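Local structure of endonuclease NucS (Thermococcus kodakarensis KOD1, 5GKE) at residues T10-E15 and Y113-F118; T32-C37 and D53-V58; K38-G43 and T104-L109; R83-L88 and V95-K100. The protein acts as a mismatch-restriction endonuclease on double-stranded DNA and probably also cleaves single-stranded extremities of branched DNA structures. The protein carries 1 engineered substitution. All blocks are in the same frame, centred on the assembly; numbering follows the deposited sequence.

Contact 1. Residues T10-E15 and Y113-F118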
# COMPACT_ATOMS: atom_id res chain seq x y z
N THR A 10 -25.57 -7.51 -19.59
CA THR A 10 -26.07 -7.99 -18.32
C THR A 10 -26.50 -9.43 -18.46
O THR A 10 -26.93 -9.85 -19.53
CB THR A 10 -27.23 -7.12 -17.80
OG1 THR A 10 -28.24 -7.02 -18.83
CG2 THR A 10 -26.72 -5.73 -17.45
N SER A 11 -26.33 -10.19 -17.38
CA SER A 11 -26.66 -11.62 -17.34
C SER A 11 -26.16 -12.38 -18.56
O SER A 11 -26.92 -13.11 -19.19
CB SER A 11 -28.17 -11.80 -17.22
OG SER A 11 -28.67 -10.99 -16.17
N PRO A 12 -24.88 -12.22 -18.89
CA PRO A 12 -24.48 -12.78 -20.19
C PRO A 12 -24.51 -14.31 -20.24
O PRO A 12 -24.41 -14.99 -19.22
CB PRO A 12 -23.05 -12.26 -20.36
CG PRO A 12 -22.55 -12.11 -18.95
CD PRO A 12 -23.73 -11.72 -18.12
N SER A 13 -24.68 -14.82 -21.45
CA SER A 13 -24.44 -16.22 -21.74
C SER A 13 -22.95 -16.50 -21.64
O SER A 13 -22.14 -15.57 -21.67
CB SER A 13 -24.93 -16.57 -23.14
OG SER A 13 -24.09 -15.91 -24.10
N THR A 14 -22.59 -17.77 -21.52
CA THR A 14 -21.18 -18.13 -21.49
C THR A 14 -20.46 -17.57 -22.72
O THR A 14 -19.41 -16.93 -22.60
CB THR A 14 -21.00 -19.64 -21.42
OG1 THR A 14 -21.54 -20.11 -20.18
CG2 THR A 14 -19.52 -20.02 -21.47
N GLU A 15 -21.04 -17.78 -23.89
CA GLU A 15 -20.38 -17.37 -25.12
C GLU A 15 -20.29 -15.84 -25.15
O GLU A 15 -19.32 -15.27 -25.66
CB GLU A 15 -21.12 -17.92 -26.36
CG GLU A 15 -22.67 -17.95 -26.29
CD GLU A 15 -23.29 -19.08 -25.43
OE1 GLU A 15 -22.55 -19.83 -24.75
OE2 GLU A 15 -24.53 -19.22 -25.45
N TYR A 113 -23.34 -11.11 -13.30
CA TYR A 113 -24.44 -10.15 -13.43
C TYR A 113 -24.18 -9.15 -14.54
O TYR A 113 -25.09 -8.69 -15.22
CB TYR A 113 -24.66 -9.38 -12.13
CG TYR A 113 -24.78 -10.23 -10.89
CD1 TYR A 113 -25.86 -11.08 -10.70
CD2 TYR A 113 -23.82 -10.15 -9.88
CE1 TYR A 113 -25.98 -11.85 -9.55
CE2 TYR A 113 -23.93 -10.91 -8.73
CZ TYR A 113 -25.01 -11.76 -8.57
OH TYR A 113 -25.13 -12.51 -7.43
N MET A 114 -22.92 -8.78 -14.71
CA MET A 114 -22.58 -7.88 -15.80
C MET A 114 -21.14 -8.13 -16.24
O MET A 114 -20.29 -8.49 -15.43
CB MET A 114 -22.76 -6.42 -15.37
CG MET A 114 -22.66 -5.43 -16.52
SD MET A 114 -22.37 -3.75 -15.96
CE MET A 114 -20.58 -3.81 -15.79
N VAL A 115 -20.89 -7.95 -17.53
CA VAL A 115 -19.54 -7.91 -18.06
C VAL A 115 -19.45 -6.70 -18.97
O VAL A 115 -20.40 -6.37 -19.67
CB VAL A 115 -19.17 -9.21 -18.82
CG1 VAL A 115 -20.22 -9.55 -19.87
CG2 VAL A 115 -17.81 -9.07 -19.48
N SER A 116 -18.32 -6.02 -18.96
CA SER A 116 -18.18 -4.81 -19.74
C SER A 116 -16.77 -4.64 -20.26
O SER A 116 -15.79 -5.03 -19.61
CB SER A 116 -18.58 -3.58 -18.92
OG SER A 116 -17.64 -3.37 -17.87
N VAL A 117 -16.69 -4.04 -21.43
CA VAL A 117 -15.41 -3.75 -22.04
C VAL A 117 -15.32 -2.25 -22.21
O VAL A 117 -16.19 -1.64 -22.83
CB VAL A 117 -15.24 -4.47 -23.39
CG1 VAL A 117 -14.01 -3.98 -24.11
CG2 VAL A 117 -15.18 -5.96 -23.17
N PHE A 118 -14.27 -1.67 -21.65
CA PHE A 118 -14.12 -0.23 -21.67
C PHE A 118 -12.83 0.09 -22.39
O PHE A 118 -11.74 -0.13 -21.85
CB PHE A 118 -14.14 0.31 -20.23
CG PHE A 118 -13.97 1.81 -20.12
CD1 PHE A 118 -14.25 2.65 -21.17
CD2 PHE A 118 -13.51 2.37 -18.93
CE1 PHE A 118 -14.09 4.02 -21.04
CE2 PHE A 118 -13.35 3.73 -18.80
CZ PHE A 118 -13.64 4.56 -19.85
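Thr-10 and Met-114 form an antiparallel non-hydrogen-bonded pair, their CA atoms 4.3 Å apart, and the backbone bond next to it runs from Ser-11 N to Tyr-113 O at 2.9 Å. That bond is straight at the hydrogen (168°), yet the donor stands 56° out of the carbonyl plane, above it and not on a lone pair. Thr-10 CA approaches the same oxygen, Tyr-113 O, at 3.3 Å in a CA-H...O contact.

Two apolar touches accompany the pairing. The methyl Thr-10 CG2 meets Met-114 CG at 4.2 Å, a distant contact. Pro-12 is packed closer: its ring atom CG comes 3.6 Å from Val-115 CG1. Val-115 has this methyl set between its backbone N and carbonyl carbon (chi1 52°), the rotation that brings CG1 to the proline. The ring of Tyr-113 takes another course, lying on Arg-36 with its OH hydrogen-bonded to Asp-53.

Past Pro-12, Ser-13 is the N-cap of helix 14-27: its OG caps a backbone N just beyond Glu-15, and its own N is bonded to Glu-16 OE1, as in a capping box. Tyr-113 and Met-114 both face Phe-34 of the adjoining strand, which defines a classic beta bulge at the corner of strand 111-118.

Contact 2. Residues T32-C37 and D53-V58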
# COMPACT_ATOMS: atom_id res chain seq x y z
N THR A 32 -14.43 -5.13 -16.87
CA THR A 32 -15.09 -5.01 -15.59
C THR A 32 -16.20 -6.03 -15.51
O THR A 32 -16.99 -6.17 -16.43
CB THR A 32 -15.66 -3.59 -15.35
OG1 THR A 32 -14.59 -2.64 -15.40
CG2 THR A 32 -16.31 -3.50 -13.99
N ILE A 33 -16.25 -6.75 -14.40
CA ILE A 33 -17.24 -7.78 -14.17
C ILE A 33 -17.90 -7.63 -12.80
O ILE A 33 -17.21 -7.46 -11.79
CB ILE A 33 -16.60 -9.18 -14.28
CG1 ILE A 33 -16.18 -9.45 -15.73
CG2 ILE A 33 -17.52 -10.27 -13.75
CD1 ILE A 33 -15.38 -10.72 -15.90
N PHE A 34 -19.23 -7.64 -12.76
CA PHE A 34 -19.95 -7.77 -11.51
C PHE A 34 -20.40 -9.22 -11.43
O PHE A 34 -21.04 -9.71 -12.35
CB PHE A 34 -21.17 -6.83 -11.42
CG PHE A 34 -20.87 -5.37 -11.69
CD1 PHE A 34 -21.87 -4.53 -12.12
CD2 PHE A 34 -19.61 -4.84 -11.47
CE1 PHE A 34 -21.62 -3.18 -12.36
CE2 PHE A 34 -19.36 -3.49 -11.69
CZ PHE A 34 -20.36 -2.66 -12.14
N ALA A 35 -20.07 -9.92 -10.35
CA ALA A 35 -20.37 -11.34 -10.30
C ALA A 35 -20.47 -11.87 -8.89
O ALA A 35 -19.89 -11.31 -7.97
CB ALA A 35 -19.30 -12.11 -11.06
N ARG A 36 -21.20 -12.97 -8.73
CA ARG A 36 -21.06 -13.78 -7.55
C ARG A 36 -19.89 -14.71 -7.79
O ARG A 36 -19.83 -15.38 -8.83
CB ARG A 36 -22.33 -14.56 -7.23
CG ARG A 36 -22.43 -14.97 -5.78
CD ARG A 36 -23.28 -16.20 -5.58
NE ARG A 36 -24.39 -16.20 -6.51
CZ ARG A 36 -24.73 -17.24 -7.26
NH1 ARG A 36 -24.04 -18.37 -7.18
NH2 ARG A 36 -25.76 -17.14 -8.09
N CYS A 37 -18.96 -14.77 -6.86
CA CYS A 37 -17.77 -15.57 -7.10
C CYS A 37 -17.13 -16.13 -5.84
O CYS A 37 -17.48 -15.76 -4.72
CB CYS A 37 -16.74 -14.74 -7.86
SG CYS A 37 -16.19 -13.26 -7.01
N ASP A 53 -20.75 -11.32 -3.85
CA ASP A 53 -20.75 -10.43 -4.99
C ASP A 53 -19.57 -9.49 -4.92
O ASP A 53 -19.31 -8.89 -3.88
CB ASP A 53 -22.05 -9.64 -5.06
CG ASP A 53 -23.26 -10.52 -5.22
OD1 ASP A 53 -23.10 -11.69 -5.62
OD2 ASP A 53 -24.37 -10.03 -4.95
N ARG A 54 -18.86 -9.34 -6.04
CA ARG A 54 -17.73 -8.43 -6.11
C ARG A 54 -17.63 -7.77 -7.47
O ARG A 54 -18.17 -8.26 -8.46
CB ARG A 54 -16.41 -9.16 -5.78
CG ARG A 54 -16.27 -9.59 -4.34
CD ARG A 54 -16.44 -11.09 -4.18
NE ARG A 54 -16.78 -11.46 -2.81
CZ ARG A 54 -16.75 -12.70 -2.33
NH1 ARG A 54 -16.37 -13.70 -3.11
NH2 ARG A 54 -17.09 -12.95 -1.06
N VAL A 55 -16.93 -6.65 -7.49
CA VAL A 55 -16.48 -6.02 -8.71
C VAL A 55 -15.09 -6.54 -9.04
O VAL A 55 -14.20 -6.51 -8.19
CB VAL A 55 -16.41 -4.51 -8.58
CG1 VAL A 55 -15.87 -3.92 -9.86
CG2 VAL A 55 -17.79 -3.95 -8.22
N ILE A 56 -14.92 -7.00 -10.27
CA ILE A 56 -13.67 -7.56 -10.75
C ILE A 56 -13.13 -6.71 -11.88
O ILE A 56 -13.86 -6.38 -12.81
CB ILE A 56 -13.86 -9.01 -11.22
CG1 ILE A 56 -14.26 -9.89 -10.02
CG2 ILE A 56 -12.61 -9.53 -11.90
CD1 ILE A 56 -15.00 -11.16 -10.39
N ILE A 57 -11.87 -6.31 -11.80
CA ILE A 57 -11.28 -5.49 -12.84
C ILE A 57 -10.01 -6.10 -13.37
O ILE A 57 -9.15 -6.52 -12.60
CB ILE A 57 -10.99 -4.07 -12.35
CG1 ILE A 57 -12.31 -3.33 -12.08
CG2 ILE A 57 -10.15 -3.29 -13.36
CD1 ILE A 57 -12.10 -1.96 -11.52
N VAL A 58 -9.90 -6.18 -14.69
CA VAL A 58 -8.65 -6.56 -15.33
C VAL A 58 -8.19 -5.45 -16.24
O VAL A 58 -8.87 -5.08 -17.19
CB VAL A 58 -8.79 -7.88 -16.11
CG1 VAL A 58 -7.43 -8.32 -16.67
CG2 VAL A 58 -9.36 -8.95 -15.20
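Phe-34 and Val-55 stand side by side and point the same way from a non-hydrogen-bonded antiparallel pair, with ring atom Phe-34 CD2 3.8 Å from Val-55 CG2. Thr-32 and Ile-57 continue this face in the same side-by-side manner, although Thr-32 OG1, 4.1 Å from Ile-57 CG1, is buried there without a polar partner in the model. Further along, Arg-36 lies across Asp-53: its methylene CG passes 3.4 Å from Asp-53 OD1, while the charged end goes to Glu-111. Besides Tyr-113, Asp-53 holds Lys-5 of the second subunit.

On the face of Ile-33, Ala-35 and Ile-56, the beta carbons Ile-33 CB and Ile-56 CB are 4.1 Å apart. Arg-54, bent at chi2 (106°), brings its CD to within 3.6 Å of Cys-37 SG, and its guanidinium forms a salt bridge with Asp-122 of the second subunit. The backbones form a regular antiparallel ladder of the N-terminal PH-like domain, as Ile-56 N to Ile-33 O (2.8 Å, 159°) illustrates.

Strand 30-42 is flanked by strand 111-118, and strand 52-58 by strand 64-67. Ile-56 reaches Val-107 and Leu-109 of strand 103-109, whereas the Phe-34 and Asp-53 face turns to the second subunit, Phe-34 stacked with its Phe-118.

Contact 3. Residues K38-G43 and T104-L109. With nucleotides of chain D.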
# COMPACT_ATOMS: atom_id res chain seq x y z
N LYS A 38 -16.23 -17.08 -6.06
CA LYS A 38 -15.29 -17.56 -5.06
C LYS A 38 -13.88 -17.20 -5.53
O LYS A 38 -13.62 -17.15 -6.74
CB LYS A 38 -15.42 -19.07 -4.86
CG LYS A 38 -16.74 -19.56 -4.26
CD LYS A 38 -16.79 -21.07 -4.37
CE LYS A 38 -17.93 -21.70 -3.60
NZ LYS A 38 -17.90 -23.18 -3.81
N VAL A 39 -12.96 -16.95 -4.61
CA VAL A 39 -11.61 -16.59 -5.01
C VAL A 39 -10.56 -17.46 -4.32
O VAL A 39 -10.55 -17.62 -3.10
CB VAL A 39 -11.31 -15.10 -4.73
CG1 VAL A 39 -9.92 -14.73 -5.28
CG2 VAL A 39 -12.37 -14.22 -5.38
N HIS A 40 -9.67 -18.03 -5.11
CA HIS A 40 -8.63 -18.90 -4.58
C HIS A 40 -7.30 -18.28 -4.97
O HIS A 40 -7.07 -17.99 -6.14
CB HIS A 40 -8.80 -20.32 -5.12
CG HIS A 40 -10.23 -20.76 -5.21
ND1 HIS A 40 -10.96 -21.16 -4.11
CD2 HIS A 40 -11.08 -20.84 -6.27
CE1 HIS A 40 -12.19 -21.47 -4.49
NE2 HIS A 40 -12.29 -21.28 -5.79
N TYR A 41 -6.46 -18.01 -3.97
CA TYR A 41 -5.17 -17.37 -4.25
C TYR A 41 -4.00 -18.19 -3.67
O TYR A 41 -4.02 -18.61 -2.52
CB TYR A 41 -5.14 -15.92 -3.70
CG TYR A 41 -3.74 -15.41 -3.48
CD1 TYR A 41 -2.91 -15.13 -4.57
CD2 TYR A 41 -3.22 -15.26 -2.20
CE1 TYR A 41 -1.60 -14.71 -4.38
CE2 TYR A 41 -1.92 -14.83 -1.99
CZ TYR A 41 -1.11 -14.56 -3.08
OH TYR A 41 0.18 -14.13 -2.87
N ASP A 42 -3.00 -18.43 -4.50
CA ASP A 42 -1.80 -19.13 -4.04
C ASP A 42 -0.54 -18.56 -4.67
O ASP A 42 -0.40 -18.54 -5.90
CB ASP A 42 -1.91 -20.63 -4.33
CG ASP A 42 -0.86 -21.45 -3.57
OD1 ASP A 42 -0.32 -20.96 -2.55
OD2 ASP A 42 -0.59 -22.59 -4.00
N GLY A 43 0.42 -18.21 -3.82
CA GLY A 43 1.49 -17.32 -4.21
C GLY A 43 2.34 -17.01 -2.99
O GLY A 43 2.58 -17.88 -2.16
N THR A 104 -0.74 -17.70 -8.52
CA THR A 104 -1.98 -17.87 -9.27
C THR A 104 -3.16 -17.31 -8.49
O THR A 104 -3.25 -17.48 -7.27
CB THR A 104 -2.26 -19.34 -9.63
OG1 THR A 104 -2.10 -20.16 -8.47
CG2 THR A 104 -1.31 -19.81 -10.69
N LEU A 105 -4.05 -16.63 -9.20
CA LEU A 105 -5.27 -16.09 -8.63
C LEU A 105 -6.49 -16.68 -9.34
O LEU A 105 -6.73 -16.38 -10.47
CB LEU A 105 -5.26 -14.56 -8.76
CG LEU A 105 -6.43 -13.80 -8.15
CD1 LEU A 105 -6.59 -14.22 -6.70
CD2 LEU A 105 -6.22 -12.30 -8.25
N GLU A 106 -7.29 -17.51 -8.69
CA GLU A 106 -8.41 -18.08 -9.43
C GLU A 106 -9.73 -17.45 -9.04
O GLU A 106 -10.10 -17.44 -7.85
CB GLU A 106 -8.48 -19.59 -9.23
CG GLU A 106 -7.49 -20.36 -10.07
CD GLU A 106 -7.67 -21.85 -9.95
OE1 GLU A 106 -8.19 -22.31 -8.91
OE2 GLU A 106 -7.30 -22.57 -10.90
N VAL A 107 -10.46 -16.92 -10.03
CA VAL A 107 -11.79 -16.40 -9.73
C VAL A 107 -12.87 -17.23 -10.41
O VAL A 107 -13.05 -17.14 -11.63
CB VAL A 107 -11.95 -14.93 -10.15
CG1 VAL A 107 -13.33 -14.43 -9.76
CG2 VAL A 107 -10.89 -14.08 -9.51
N GLU A 108 -13.58 -18.00 -9.60
CA GLU A 108 -14.67 -18.83 -10.08
C GLU A 108 -15.92 -17.99 -10.24
O GLU A 108 -16.46 -17.48 -9.26
CB GLU A 108 -14.93 -19.98 -9.12
CG GLU A 108 -15.93 -21.00 -9.65
CD GLU A 108 -16.37 -22.02 -8.60
OE1 GLU A 108 -15.69 -22.16 -7.56
OE2 GLU A 108 -17.42 -22.67 -8.82
N LEU A 109 -16.43 -17.87 -11.46
CA LEU A 109 -17.60 -17.03 -11.67
C LEU A 109 -18.84 -17.89 -11.57
O LEU A 109 -19.14 -18.67 -12.46
CB LEU A 109 -17.52 -16.36 -13.04
CG LEU A 109 -16.26 -15.54 -13.25
CD1 LEU A 109 -16.13 -15.11 -14.70
CD2 LEU A 109 -16.29 -14.32 -12.35
P DG D 8 -1.32 -9.39 3.04
OP1 DG D 8 -2.52 -8.84 2.36
OP2 DG D 8 -1.47 -9.99 4.39
O5' DG D 8 -0.70 -10.49 2.07
C5' DG D 8 0.49 -11.17 2.42
C4' DG D 8 1.39 -11.34 1.21
O4' DG D 8 0.66 -12.04 0.19
C3' DG D 8 1.85 -10.03 0.57
O3' DG D 8 3.15 -10.18 0.04
C2' DG D 8 0.83 -9.80 -0.53
C1' DG D 8 0.52 -11.22 -0.96
N9 DG D 8 -0.84 -11.36 -1.46
C8 DG D 8 -1.99 -11.39 -0.71
N7 DG D 8 -3.07 -11.50 -1.42
C5 DG D 8 -2.60 -11.54 -2.73
C6 DG D 8 -3.32 -11.66 -3.94
O6 DG D 8 -4.55 -11.74 -4.10
N1 DG D 8 -2.47 -11.65 -5.04
C2 DG D 8 -1.10 -11.56 -4.99
N2 DG D 8 -0.46 -11.58 -6.16
N3 DG D 8 -0.42 -11.45 -3.86
C4 DG D 8 -1.23 -11.45 -2.77
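Leu-105, with CG set opposite its backbone N (chi1 -177°) and CD1 turned by chi2 (53°), brings that methyl to 3.7 Å from Tyr-41 CB, while chi1 of Tyr-41 (159°) swings its ring toward the DNA. Leu-105 CD1 also meets Val-39 CG1 at 3.7 Å, so one methyl touches both residues.

Guanine DG8 of chain D covers one face of the Tyr-41 ring, nearly parallel to it: DG8 C5 stands 3.3 Å above the ring plane, offset toward its rim, and Tyr-41 OH comes 2.9 Å from DG8 N3. Gly-43 N lies over the opposite face, and Glu-103 and the backbone N of Ala-45 hold the hydroxyl. Replacing Tyr-41 with a serine removes this ring and would probably leave the guanine without its aromatic support and Glu-103 without its hydroxyl mate.

The other face is polar. Lys-38 and Glu-108 run alongside each other, but Lys-38 NZ stays 4.5 Å from Glu-108 OE1, beyond a salt bridge. Glu-108 OE1 comes to the edge of the His-40 ring, near its plane, while Glu-108 OE2 is hydrogen-bonded to Asn-91 and His-40 ND1 to Glu-48.

Backbone bonds such as Glu-106 N to His-40 O (2.6 Å) fix the register. The chemistry is divided: Tyr-41, beside Val-39 and Leu-105, meets a base in a stack consistent with a guanine turned out of the duplex, while charged groups line the reverse.

Contact 4. Residues R83-L88 and V95-K100. With nucleotides of chain C.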
# COMPACT_ATOMS: atom_id res chain seq x y z
N ARG A 83 -0.61 -12.67 -16.43
CA ARG A 83 -1.28 -13.07 -17.67
C ARG A 83 -2.59 -13.67 -17.25
O ARG A 83 -2.60 -14.55 -16.39
CB ARG A 83 -0.49 -14.09 -18.48
CG ARG A 83 0.82 -13.65 -19.10
CD ARG A 83 1.39 -14.79 -19.97
NE ARG A 83 2.70 -14.48 -20.55
CZ ARG A 83 2.87 -13.76 -21.66
NH1 ARG A 83 1.83 -13.27 -22.32
NH2 ARG A 83 4.10 -13.53 -22.12
N VAL A 84 -3.68 -13.24 -17.86
CA VAL A 84 -4.97 -13.73 -17.46
C VAL A 84 -5.61 -14.49 -18.60
O VAL A 84 -5.29 -14.27 -19.78
CB VAL A 84 -5.89 -12.58 -17.00
CG1 VAL A 84 -6.35 -11.80 -18.18
CG2 VAL A 84 -7.07 -13.11 -16.23
N ARG A 85 -6.47 -15.43 -18.26
CA ARG A 85 -7.22 -16.16 -19.25
C ARG A 85 -8.51 -16.65 -18.60
O ARG A 85 -8.59 -16.75 -17.38
CB ARG A 85 -6.41 -17.32 -19.82
CG ARG A 85 -6.19 -18.45 -18.83
CD ARG A 85 -5.40 -19.60 -19.44
NE ARG A 85 -5.13 -20.63 -18.44
CZ ARG A 85 -4.11 -20.59 -17.58
NH1 ARG A 85 -3.95 -21.55 -16.69
NH2 ARG A 85 -3.26 -19.57 -17.61
N LEU A 86 -9.52 -16.91 -19.42
CA LEU A 86 -10.78 -17.46 -18.95
C LEU A 86 -10.84 -18.94 -19.28
O LEU A 86 -10.73 -19.32 -20.45
CB LEU A 86 -11.96 -16.72 -19.59
CG LEU A 86 -13.38 -17.25 -19.34
CD1 LEU A 86 -13.70 -17.37 -17.88
CD2 LEU A 86 -14.41 -16.36 -20.06
N GLU A 87 -11.02 -19.77 -18.26
CA GLU A 87 -11.10 -21.20 -18.48
C GLU A 87 -12.52 -21.65 -18.25
O GLU A 87 -13.17 -21.21 -17.30
CB GLU A 87 -10.15 -21.97 -17.56
CG GLU A 87 -8.70 -21.80 -17.96
CD GLU A 87 -7.74 -22.59 -17.10
OE1 GLU A 87 -8.17 -23.13 -16.05
OE2 GLU A 87 -6.56 -22.68 -17.48
N LEU A 88 -12.99 -22.52 -19.13
CA LEU A 88 -14.33 -23.06 -18.99
C LEU A 88 -14.24 -24.37 -18.26
O LEU A 88 -13.70 -25.36 -18.76
CB LEU A 88 -15.00 -23.21 -20.36
CG LEU A 88 -15.61 -21.95 -21.00
CD1 LEU A 88 -15.21 -20.66 -20.31
CD2 LEU A 88 -15.29 -21.87 -22.50
N VAL A 95 -8.21 -16.72 -14.44
CA VAL A 95 -7.05 -17.34 -13.83
C VAL A 95 -5.87 -16.42 -13.50
O VAL A 95 -5.43 -16.45 -12.36
CB VAL A 95 -6.57 -18.55 -14.63
CG1 VAL A 95 -5.24 -19.04 -14.12
CG2 VAL A 95 -7.58 -19.68 -14.45
N SER A 96 -5.27 -15.68 -14.41
CA SER A 96 -4.19 -14.77 -13.92
C SER A 96 -2.97 -15.42 -13.21
O SER A 96 -2.95 -15.57 -11.98
CB SER A 96 -4.75 -13.69 -13.00
OG SER A 96 -3.75 -12.73 -12.73
N ILE A 97 -2.02 -15.90 -14.00
CA ILE A 97 -0.75 -16.42 -13.49
C ILE A 97 0.35 -15.36 -13.45
O ILE A 97 0.46 -14.52 -14.33
CB ILE A 97 -0.30 -17.62 -14.34
CG1 ILE A 97 -1.20 -18.82 -14.06
CG2 ILE A 97 1.17 -17.96 -14.10
CD1 ILE A 97 -1.03 -19.98 -15.04
N ARG A 98 1.18 -15.40 -12.41
CA ARG A 98 2.33 -14.51 -12.34
C ARG A 98 3.60 -15.34 -12.25
O ARG A 98 3.65 -16.42 -11.62
CB ARG A 98 2.19 -13.57 -11.14
CG ARG A 98 3.12 -12.40 -11.10
CD ARG A 98 2.86 -11.59 -9.84
NE ARG A 98 3.92 -10.62 -9.57
CZ ARG A 98 4.26 -10.21 -8.35
NH1 ARG A 98 3.61 -10.69 -7.30
NH2 ARG A 98 5.23 -9.32 -8.17
N ARG A 99 4.63 -14.84 -12.92
CA ARG A 99 5.94 -15.49 -12.83
C ARG A 99 6.88 -14.59 -12.04
O ARG A 99 6.85 -13.36 -12.19
CB ARG A 99 6.48 -15.77 -14.23
CG ARG A 99 6.87 -17.21 -14.47
CD ARG A 99 6.83 -17.52 -15.97
NE ARG A 99 6.66 -18.95 -16.22
CZ ARG A 99 6.15 -19.46 -17.34
NH1 ARG A 99 5.76 -18.66 -18.33
NH2 ARG A 99 6.03 -20.78 -17.46
N LYS A 100 7.72 -15.19 -11.20
CA LYS A 100 8.67 -14.43 -10.36
C LYS A 100 8.03 -13.29 -9.55
O LYS A 100 8.10 -12.12 -9.93
CB LYS A 100 9.84 -13.89 -11.19
CG LYS A 100 11.11 -13.71 -10.34
CD LYS A 100 12.37 -13.57 -11.18
CE LYS A 100 13.58 -13.30 -10.29
NZ LYS A 100 13.61 -11.87 -9.87
P DG C 2 16.68 -10.87 -9.16
OP1 DG C 2 17.72 -11.40 -10.07
OP2 DG C 2 15.76 -11.81 -8.47
O5' DG C 2 17.37 -9.99 -8.01
C5' DG C 2 18.74 -10.18 -7.71
C4' DG C 2 19.22 -9.15 -6.71
O4' DG C 2 19.16 -7.82 -7.28
C3' DG C 2 18.42 -9.09 -5.42
O3' DG C 2 19.31 -8.94 -4.34
C2' DG C 2 17.53 -7.86 -5.60
C1' DG C 2 18.41 -6.96 -6.45
N9 DG C 2 17.65 -6.06 -7.32
C8 DG C 2 16.57 -6.40 -8.11
N7 DG C 2 16.10 -5.39 -8.79
C5 DG C 2 16.91 -4.33 -8.43
C6 DG C 2 16.87 -2.98 -8.86
O6 DG C 2 16.08 -2.45 -9.66
N1 DG C 2 17.86 -2.22 -8.26
C2 DG C 2 18.78 -2.69 -7.36
N2 DG C 2 19.66 -1.80 -6.88
N3 DG C 2 18.83 -3.96 -6.95
C4 DG C 2 17.87 -4.71 -7.53
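Glu-87 OE2, on a carboxylate whose OE1 lies against Val-95 CG2, is gripped by two nitrogens of Arg-85: NE at 2.7 Å and NH1 at 3.0 Å. The salt bridge is side-on, and both donors reach OE2 from the same face of the carboxylate plane. Relative to NE, OE2 lies only 9° out of the guanidinium plane, so the arginine is met at its edge. Val-95 CG1 sits over one guanidinium face, 3.8 Å from Arg-85 NH1, and Ile-97 CD1 comes to an edge, 3.4 Å from Arg-85 NH2. Arg-85 gets there by placing CG between its backbone N and carbonyl carbon (chi1 70°) and then running extended to NE.

The two segments run along the beta hairpin of strands 86-88 and 92-98 and extend its open end. There, Arg-83 and Ile-97 exchange two backbone bonds, Arg-83 N to Ile-97 O at 3.0 Å and Ile-97 N to Arg-83 O at 2.8 Å. Val-95 N to Arg-85 O (3.0 Å) is the next bond.

Glu-87 OE1 has a second charge partner in Arg-89. With an alanine in place of Glu-87, Arg-85 and Arg-89 would probably lose their shared anion, and the Arg-85 guanidinium would be freer to swing off Val-95. Farther on, Lys-100 NZ is hydrogen-bonded to phosphate oxygen OP2 of DG2 of chain C at 2.6 Å.

In the fold
Contact 2 is the buried one, with ten of its eleven touching residues inside; contacts 1, 3 and 4 are only partly buried. Contacts 2 and 3 share strand 30-42 and meet along it. Contact 1 joins contact 2 through Tyr-113, whereas contact 4 adjoins contact 3 along neighbouring strands, with Leu-105 N near Ser-96 O. The chemistry follows position: contacts 2 and 3 have long regular ladders, contact 1 a single backbone bond at the outer strand 6-10 of this chain's sheet, and contact 4 three backbone bonds and apolar side chains laid on a guanidinium that an ion pair within 83-88 holds. Contacts 1, 2 and 3 touch the second subunit, while 3 and 4 meet DNA.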